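Local coordinates for SIRV coat protein (Sulfolobus islandicus rudivirus 1 variant YNP, PDB 3F2E) that serves as the coat protein of a rod-shaped archaeal virus, probably packing in many copies around the viral double-stranded DNA, at residues A12-A17 with D79-S84; S20-T25 with P71-A76; R29-G34 with S65-N70. All coordinates share one frame; numbering follows the deposited sequence. Where two conformers were deposited one is given.

Interaction 1. Residues A12-A17 with D79-S84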
loop_
_atom_site.group_PDB
_atom_site.type_symbol
_atom_site.label_atom_id
_atom_site.label_comp_id
_atom_site.label_asym_id
_atom_site.label_seq_id
_atom_site.Cartn_x
_atom_site.Cartn_y
_atom_site.Cartn_z
ATOM N N ALA A 12 8.333 -6.124 -0.942
ATOM C CA ALA A 12 9.290 -5.066 -1.254
ATOM C C ALA A 12 9.529 -4.927 -2.770
ATOM O O ALA A 12 9.643 -3.808 -3.280
ATOM C CB ALA A 12 10.603 -5.287 -0.509
ATOM N N GLU A 13 9.592 -6.052 -3.486
ATOM C CA GLU A 13 9.756 -6.015 -4.945
ATOM C C GLU A 13 8.526 -5.421 -5.632
ATOM O O GLU A 13 8.639 -4.675 -6.609
ATOM C CB GLU A 13 10.052 -7.410 -5.497
ATOM C CG GLU A 13 11.408 -7.953 -5.083
ATOM C CD GLU A 13 12.543 -7.044 -5.499
ATOM O OE1 GLU A 13 12.845 -6.978 -6.712
ATOM O OE2 GLU A 13 13.134 -6.394 -4.609
ATOM N N GLN A 14 7.351 -5.750 -5.103
ATOM C CA GLN A 14 6.095 -5.247 -5.641
ATOM C C GLN A 14 5.992 -3.732 -5.450
ATOM O O GLN A 14 5.670 -2.995 -6.385
ATOM C CB GLN A 14 4.915 -5.990 -5.006
ATOM C CG GLN A 14 4.820 -7.438 -5.486
ATOM C CD GLN A 14 4.123 -8.359 -4.507
ATOM O OE1 GLN A 14 3.454 -7.910 -3.574
ATOM N NE2 GLN A 14 4.277 -9.670 -4.720
ATOM N N VAL A 15 6.294 -3.263 -4.245
ATOM C CA VAL A 15 6.328 -1.822 -4.005
ATOM C C VAL A 15 7.361 -1.141 -4.909
ATOM O O VAL A 15 7.094 -0.084 -5.489
ATOM C CB VAL A 15 6.606 -1.496 -2.523
ATOM C CG1 VAL A 15 6.822 0.010 -2.330
ATOM C CG2 VAL A 15 5.445 -1.986 -1.652
ATOM N N SER A 16 8.539 -1.745 -5.035
ATOM C CA SER A 16 9.586 -1.161 -5.872
ATOM C C SER A 16 9.154 -0.988 -7.332
ATOM O O SER A 16 9.532 -0.010 -7.982
ATOM C CB SER A 16 10.876 -1.979 -5.781
ATOM O OG SER A 16 11.504 -1.775 -4.527
ATOM N N ALA A 17 8.370 -1.931 -7.846
ATOM C CA ALA A 17 7.864 -1.822 -9.220
ATOM C C ALA A 17 7.027 -0.553 -9.382
ATOM O O ALA A 17 7.160 0.171 -10.372
ATOM C CB ALA A 17 7.059 -3.054 -9.613
ATOM N N ASP A 79 -3.060 -1.763 -5.153
ATOM C CA ASP A 79 -3.436 -2.581 -6.296
ATOM C C ASP A 79 -2.467 -3.739 -6.557
ATOM O O ASP A 79 -2.889 -4.868 -6.822
ATOM C CB ASP A 79 -3.545 -1.727 -7.556
ATOM C CG ASP A 79 -3.929 -2.554 -8.769
ATOM O OD1 ASP A 79 -5.103 -2.980 -8.847
ATOM O OD2 ASP A 79 -3.049 -2.803 -9.628
ATOM N N ILE A 80 -1.167 -3.462 -6.497
ATOM C CA ILE A 80 -0.187 -4.495 -6.841
ATOM C C ILE A 80 -0.114 -5.566 -5.747
ATOM O O ILE A 80 0.194 -6.726 -6.014
ATOM C CB ILE A 80 1.208 -3.888 -7.183
ATOM C CG1 ILE A 80 2.032 -4.882 -8.010
ATOM C CG2 ILE A 80 1.951 -3.451 -5.929
ATOM C CD1 ILE A 80 3.228 -4.260 -8.715
ATOM N N ILE A 81 -0.441 -5.181 -4.517
ATOM C CA ILE A 81 -0.426 -6.125 -3.404
ATOM C C ILE A 81 -1.708 -6.960 -3.278
ATOM O O ILE A 81 -1.640 -8.175 -3.052
ATOM C CB ILE A 81 -0.120 -5.412 -2.066
ATOM C CG1 ILE A 81 1.283 -4.803 -2.106
ATOM C CG2 ILE A 81 -0.233 -6.392 -0.899
ATOM C CD1 ILE A 81 1.595 -3.890 -0.926
ATOM N N THR A 82 -2.866 -6.323 -3.450
ATOM C CA THR A 82 -4.157 -6.985 -3.220
ATOM C C THR A 82 -4.937 -7.361 -4.480
ATOM O O THR A 82 -5.829 -8.210 -4.424
ATOM C CB THR A 82 -5.103 -6.110 -2.363
ATOM O OG1 THR A 82 -5.611 -5.031 -3.158
ATOM C CG2 THR A 82 -4.380 -5.563 -1.148
ATOM N N GLY A 83 -4.626 -6.710 -5.600
ATOM C CA GLY A 83 -5.366 -6.909 -6.837
ATOM C C GLY A 83 -6.383 -5.818 -7.154
ATOM O O GLY A 83 -6.969 -5.804 -8.242
ATOM N N SER A 84 -6.599 -4.910 -6.200
ATOM C CA SER A 84 -7.553 -3.807 -6.347
ATOM C C SER A 84 -6.970 -2.537 -5.727
ATOM O O SER A 84 -6.348 -2.605 -4.670
ATOM C CB SER A 84 -8.876 -4.152 -5.649
ATOM O OG SER A 84 -9.703 -3.007 -5.488
#
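Q14 and I80 meet where the first and last helices of a four-helix bundle lie side by side. Helix 9-22 and helix 71-82 run antiparallel here. Q14 CA and I80 CA are 6.4 Å apart, the shortest CA approach of the two segments. I80 is the main bump. Its CG1 branch is anti to the backbone N (chi1 -159°) and carries CD1 across to helix 9-22. There I80 CD1 rests 3.6 Å from the carbonyl O of Q14. I80 CD1 also lies 4.1 Å from A17 CB, about one turn further along the same helix face. The other branch, CG2, sits between the backbone N and the carbonyl carbon of I80. I80 CG2 packs on Q14 CB at 4.0 Å. The two branches of I80 thus both bear on Q14, one on its carbonyl and one on the root of its side chain.

The Q14 side chain then runs on, extended beyond CG, toward I81. The two side chains cross obliquely. Q14 OE1 stands 4.1 Å from I81 CG1, a loose van der Waals approach. Further in, I81 CD1 touches V15 CG2 at 4.4 Å, a loose apolar contact. No hydrogen bond joins the two segments; the contact is van der Waals packing, mostly apolar.

V15 is buried and also packs on Q33 of helix 29-46. This places the inner edge of the contact against the second helix. The last helix ends at T82, and G83 takes a positive phi of 101°. T82 OG1 bonds to T78 O in the previous turn. At the exit from the helix, the backbone N of S84 donates to T82 OG1 at 3.2 Å, an ST turn.

Interaction 2. Residues S20-T25 with P71-A76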
loop_
_atom_site.group_PDB
_atom_site.type_symbol
_atom_site.label_atom_id
_atom_site.label_comp_id
_atom_site.label_asym_id
_atom_site.label_seq_id
_atom_site.Cartn_x
_atom_site.Cartn_y
_atom_site.Cartn_z
ATOM N N SER A 20 9.208 2.617 -9.220
ATOM C CA SER A 20 9.888 2.809 -10.499
ATOM C C SER A 20 9.009 3.556 -11.500
ATOM O O SER A 20 9.464 4.486 -12.171
ATOM C CB SER A 20 10.314 1.462 -11.084
ATOM O OG SER A 20 11.423 0.927 -10.382
ATOM N N GLN A 21 7.750 3.141 -11.603
ATOM C CA GLN A 21 6.799 3.795 -12.495
ATOM C C GLN A 21 6.684 5.288 -12.192
ATOM O O GLN A 21 6.536 6.103 -13.104
ATOM C CB GLN A 21 5.421 3.138 -12.381
ATOM C CG GLN A 21 5.393 1.656 -12.730
ATOM C CD GLN A 21 4.065 1.017 -12.373
ATOM O OE1 GLN A 21 3.089 1.701 -12.044
ATOM N NE2 GLN A 21 4.017 -0.307 -12.447
ATOM N N TYR A 22 6.754 5.641 -10.910
ATOM C CA TYR A 22 6.547 7.028 -10.495
ATOM C C TYR A 22 7.838 7.815 -10.274
ATOM O O TYR A 22 7.803 9.009 -9.953
ATOM C CB TYR A 22 5.638 7.088 -9.245
ATOM C CG TYR A 22 4.189 6.798 -9.587
ATOM C CD1 TYR A 22 3.717 5.491 -9.669
ATOM C CD2 TYR A 22 3.308 7.833 -9.883
ATOM C CE1 TYR A 22 2.393 5.227 -10.017
ATOM C CE2 TYR A 22 1.993 7.580 -10.232
ATOM C CZ TYR A 22 1.541 6.279 -10.297
ATOM O OH TYR A 22 0.229 6.037 -10.648
ATOM N N GLY A 23 8.978 7.159 -10.469
ATOM C CA GLY A 23 10.259 7.840 -10.345
ATOM C C GLY A 23 10.623 8.221 -8.917
ATOM O O GLY A 23 11.342 9.193 -8.686
ATOM N N ILE A 24 10.143 7.446 -7.954
ATOM C CA ILE A 24 10.377 7.763 -6.544
ATOM C C ILE A 24 11.647 7.086 -6.022
ATOM O O ILE A 24 11.759 5.858 -6.041
ATOM C CB ILE A 24 9.149 7.400 -5.685
ATOM C CG1 ILE A 24 7.967 8.289 -6.081
ATOM C CG2 ILE A 24 9.466 7.539 -4.192
ATOM C CD1 ILE A 24 6.625 7.824 -5.547
ATOM N N THR A 25 12.617 7.900 -5.602
ATOM C CA THR A 25 13.841 7.398 -4.973
ATOM C C THR A 25 14.143 8.208 -3.714
ATOM O O THR A 25 13.413 9.139 -3.371
ATOM C CB THR A 25 15.068 7.445 -5.926
ATOM O OG1 THR A 25 15.289 8.794 -6.346
ATOM C CG2 THR A 25 14.854 6.552 -7.154
ATOM N N PRO A 71 -1.592 10.123 -2.896
ATOM C CA PRO A 71 -2.741 9.200 -2.911
ATOM C C PRO A 71 -2.754 8.275 -4.126
ATOM O O PRO A 71 -3.162 7.110 -4.016
ATOM C CB PRO A 71 -3.959 10.139 -2.955
ATOM C CG PRO A 71 -3.452 11.467 -2.497
ATOM C CD PRO A 71 -2.007 11.536 -2.890
ATOM N N THR A 72 -2.324 8.784 -5.278
ATOM C CA THR A 72 -2.295 7.974 -6.491
ATOM C C THR A 72 -1.316 6.810 -6.334
ATOM O O THR A 72 -1.605 5.680 -6.732
ATOM C CB THR A 72 -1.921 8.820 -7.721
ATOM O OG1 THR A 72 -2.831 9.924 -7.827
ATOM C CG2 THR A 72 -1.989 7.977 -8.994
ATOM N N VAL A 73 -0.163 7.094 -5.729
ATOM C CA VAL A 73 0.832 6.060 -5.477
ATOM C C VAL A 73 0.335 5.041 -4.445
ATOM O O VAL A 73 0.566 3.846 -4.600
ATOM C CB VAL A 73 2.185 6.658 -5.047
ATOM C CG1 VAL A 73 3.217 5.560 -4.813
ATOM C CG2 VAL A 73 2.681 7.645 -6.108
ATOM N N LEU A 74 -0.344 5.506 -3.394
ATOM C CA LEU A 74 -0.901 4.569 -2.413
ATOM C C LEU A 74 -1.917 3.622 -3.050
ATOM O O LEU A 74 -1.929 2.433 -2.734
ATOM C CB LEU A 74 -1.545 5.298 -1.232
ATOM C CG LEU A 74 -0.626 6.124 -0.324
ATOM C CD1 LEU A 74 -1.459 6.783 0.761
ATOM C CD2 LEU A 74 0.479 5.273 0.297
ATOM N N ASP A 75 -2.765 4.145 -3.936
ATOM C CA ASP A 75 -3.702 3.297 -4.679
ATOM C C ASP A 75 -2.956 2.254 -5.517
ATOM O O ASP A 75 -3.322 1.079 -5.542
ATOM C CB ASP A 75 -4.604 4.134 -5.594
ATOM C CG ASP A 75 -5.679 4.888 -4.834
ATOM O OD1 ASP A 75 -5.840 4.656 -3.614
ATOM O OD2 ASP A 75 -6.372 5.714 -5.469
ATOM N N ALA A 76 -1.908 2.693 -6.207
ATOM C CA ALA A 76 -1.122 1.787 -7.046
ATOM C C ALA A 76 -0.444 0.671 -6.241
ATOM O O ALA A 76 -0.395 -0.483 -6.676
ATOM C CB ALA A 76 -0.093 2.574 -7.847
#
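The Y22 ring packs on V73, T72 and A76. V73 CG2 is the central bump. V73 CG2 sits over one face of the Y22 ring, 4.0 Å from its centroid and 19° off the normal, a CH-pi contact. The methyl is offset toward the rim, and Y22 CD2 is 3.8 Å from V73 CG2. I24 forms the second wall of the hollow. I24 CD1 meets V73 CG2 tip to tip at 4.0 Å. One methyl therefore fills the angle between an aromatic face and an aliphatic tip. The torsion of V73 allows this: CG1 is anti to the backbone N (chi1 -179°), which leaves CG2 beside that N and turned to the ring.

T72 crosses the far end of Y22 at about a right angle, with T72 CG2 3.4 Å from Y22 OH. A76 CB lies obliquely near Y22 CE1 at 4.2 Å. The chain turns between Y22 and I24 through G23, in a Schellman motif that closes helix 9-22. This turn lets both residues reach the same valine. I24 also packs on L19 of helix 9-22 and on Y32 of helix 29-46. V73 touches Y32 too. D75 makes a salt bridge to K60 of helix 50-67. The contact thus joins the end of the first helix to the start of the last, with the second and third helices alongside.

Interaction 3. Residues R29-G34 with S65-N70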
loop_
_atom_site.group_PDB
_atom_site.type_symbol
_atom_site.label_atom_id
_atom_site.label_comp_id
_atom_site.label_asym_id
_atom_site.label_seq_id
_atom_site.Cartn_x
_atom_site.Cartn_y
_atom_site.Cartn_z
ATOM N N ARG A 29 11.022 6.671 -0.411
ATOM C CA ARG A 29 10.684 5.282 -0.728
ATOM C C ARG A 29 10.180 4.554 0.514
ATOM O O ARG A 29 9.296 3.692 0.430
ATOM C CB ARG A 29 11.890 4.532 -1.294
ATOM C CG ARG A 29 12.329 4.993 -2.677
ATOM C CD ARG A 29 13.600 4.261 -3.104
ATOM N NE ARG A 29 13.383 2.826 -3.271
ATOM C CZ ARG A 29 12.944 2.262 -4.394
ATOM N NH1 ARG A 29 12.666 3.022 -5.445
ATOM N NH2 ARG A 29 12.782 0.942 -4.468
ATOM N N ALA A 30 10.761 4.903 1.661
ATOM C CA ALA A 30 10.457 4.234 2.921
ATOM C C ALA A 30 8.997 4.380 3.320
ATOM O O ALA A 30 8.429 3.472 3.931
ATOM C CB ALA A 30 11.372 4.756 4.040
ATOM N N ILE A 31 8.396 5.518 2.982
ATOM C CA ILE A 31 6.974 5.756 3.245
ATOM C C ILE A 31 6.131 4.659 2.595
ATOM O O ILE A 31 5.246 4.060 3.218
ATOM C CB ILE A 31 6.514 7.115 2.664
ATOM C CG1 ILE A 31 7.299 8.274 3.283
ATOM C CG2 ILE A 31 5.017 7.316 2.868
ATOM C CD1 ILE A 31 7.014 9.612 2.612
ATOM N N TYR A 32 6.423 4.391 1.328
ATOM C CA TYR A 32 5.610 3.465 0.554
ATOM C C TYR A 32 5.915 1.998 0.873
ATOM O O TYR A 32 5.014 1.157 0.852
ATOM C CB TYR A 32 5.733 3.786 -0.945
ATOM C CG TYR A 32 5.329 5.221 -1.224
ATOM C CD1 TYR A 32 3.984 5.585 -1.266
ATOM C CD2 TYR A 32 6.285 6.220 -1.390
ATOM C CE1 TYR A 32 3.602 6.904 -1.482
ATOM C CE2 TYR A 32 5.912 7.542 -1.617
ATOM C CZ TYR A 32 4.567 7.874 -1.665
ATOM O OH TYR A 32 4.184 9.185 -1.883
ATOM N N GLN A 33 7.173 1.695 1.183
ATOM C CA GLN A 33 7.532 0.351 1.621
ATOM C C GLN A 33 6.833 0.021 2.943
ATOM O O GLN A 33 6.340 -1.091 3.127
ATOM C CB GLN A 33 9.050 0.191 1.750
ATOM C CG GLN A 33 9.799 0.214 0.416
ATOM C CD GLN A 33 9.593 -1.045 -0.424
ATOM O OE1 GLN A 33 8.833 -1.948 -0.058
ATOM N NE2 GLN A 33 10.286 -1.111 -1.564
ATOM N N GLY A 34 6.781 0.997 3.848
ATOM C CA GLY A 34 6.102 0.811 5.125
ATOM C C GLY A 34 4.602 0.610 4.976
ATOM O O GLY A 34 4.020 -0.313 5.561
ATOM N N SER A 65 -1.937 12.113 5.639
ATOM C CA SER A 65 -1.870 13.168 6.652
ATOM C C SER A 65 -0.493 13.303 7.298
ATOM O O SER A 65 0.042 14.410 7.418
ATOM C CB SER A 65 -2.926 12.937 7.736
ATOM O OG SER A 65 -2.868 13.953 8.728
ATOM N N ALA A 66 0.071 12.178 7.722
ATOM C CA ALA A 66 1.296 12.178 8.516
ATOM C C ALA A 66 2.564 12.381 7.690
ATOM O O ALA A 66 3.535 12.967 8.175
ATOM C CB ALA A 66 1.401 10.896 9.330
ATOM N N PHE A 67 2.560 11.898 6.451
ATOM C CA PHE A 67 3.786 11.885 5.648
ATOM C C PHE A 67 3.630 12.545 4.278
ATOM O O PHE A 67 4.540 12.473 3.442
ATOM C CB PHE A 67 4.286 10.449 5.449
ATOM C CG PHE A 67 4.286 9.613 6.703
ATOM C CD1 PHE A 67 5.104 9.935 7.777
ATOM C CD2 PHE A 67 3.486 8.483 6.796
ATOM C CE1 PHE A 67 5.110 9.156 8.925
ATOM C CE2 PHE A 67 3.490 7.699 7.937
ATOM C CZ PHE A 67 4.300 8.033 9.005
ATOM N N ASN A 68 2.488 13.183 4.045
ATOM C CA ASN A 68 2.189 13.754 2.734
ATOM C C ASN A 68 2.349 12.716 1.621
ATOM O O ASN A 68 2.852 13.025 0.539
ATOM C CB ASN A 68 3.082 14.966 2.448
ATOM C CG ASN A 68 2.572 15.807 1.291
ATOM O OD1 ASN A 68 1.368 15.861 1.027
ATOM N ND2 ASN A 68 3.488 16.474 0.595
ATOM N N ALA A 69 1.934 11.484 1.888
ATOM C CA ALA A 69 1.984 10.443 0.866
ATOM C C ALA A 69 1.109 10.818 -0.333
ATOM O O ALA A 69 0.066 11.456 -0.185
ATOM C CB ALA A 69 1.544 9.094 1.450
ATOM N N ASN A 70 1.550 10.420 -1.520
ATOM C CA ASN A 70 0.810 10.670 -2.750
ATOM C C ASN A 70 -0.332 9.652 -2.878
ATOM O O ASN A 70 -0.079 8.452 -2.947
ATOM C CB ASN A 70 1.786 10.552 -3.928
ATOM C CG ASN A 70 1.139 10.839 -5.276
ATOM O OD1 ASN A 70 0.032 10.385 -5.559
ATOM N ND2 ASN A 70 1.849 11.578 -6.129
#
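I31 packs against F67 and A69 with both of its branches. I31 CD1 lies 4.0 Å from F67 CB and also rests near the F67 carbonyl O. I31 CG2 reaches F67 CB as well and comes 4.2 Å from A69 CB. The I31 and F67 side chains slide past each other in opposite directions. The F67 ring has A66 CB over its centre and makes an edge-to-face contact with Y63.

A69 CB also meets the next residue, Y32, at ring atom CE1 (4.2 Å). The CB of Y32 does not aim straight at segment 65-70, but the phenol end comes nearer. CG lies beside the backbone N (chi1 -57°), and the ring extends to place its hydroxyl at the chain turn. There N70 N donates to Y32 OH at 2.9 Å. The bond is nearly straight at 171°, and the donor lies in the ring plane at its edge. Y32 OH also touches N70 CB at 3.4 Å. The N70 amide is turned away, its CG anti to the backbone N. Its plane is 60° from that of the ring.

N70 is the N-cap of helix 71-82, and its OD1 takes weak bonds from T72 N and V73 N. Y32 of helix 29-46 thus ties the second helix to the capping turn between the third and fourth helices of the four-helix bundle.

The three contacts are nested along the chain: interaction 3 lies inside the loop closed by interaction 2, and that inside the loop closed by interaction 1. Interactions 1 and 2 use the same antiparallel pair, helices 9-22 and 71-82, with centres about 10 Å apart. Interaction 3 joins helix 29-46 to the end of helix 50-67 and the turn leading into helix 71-82. Its centre is about 10 Å from interaction 2 and 15 Å from interaction 1. Y32 ties interactions 2 and 3, with Y32 CE1 3.6 Å from V73 CG1. A probable hydrogen bond from R29 NH1 to I24 O (3.0 Å) also links them. Q33 NE2 probably bonds A12 O at 3.3 Å, linking interactions 1 and 3.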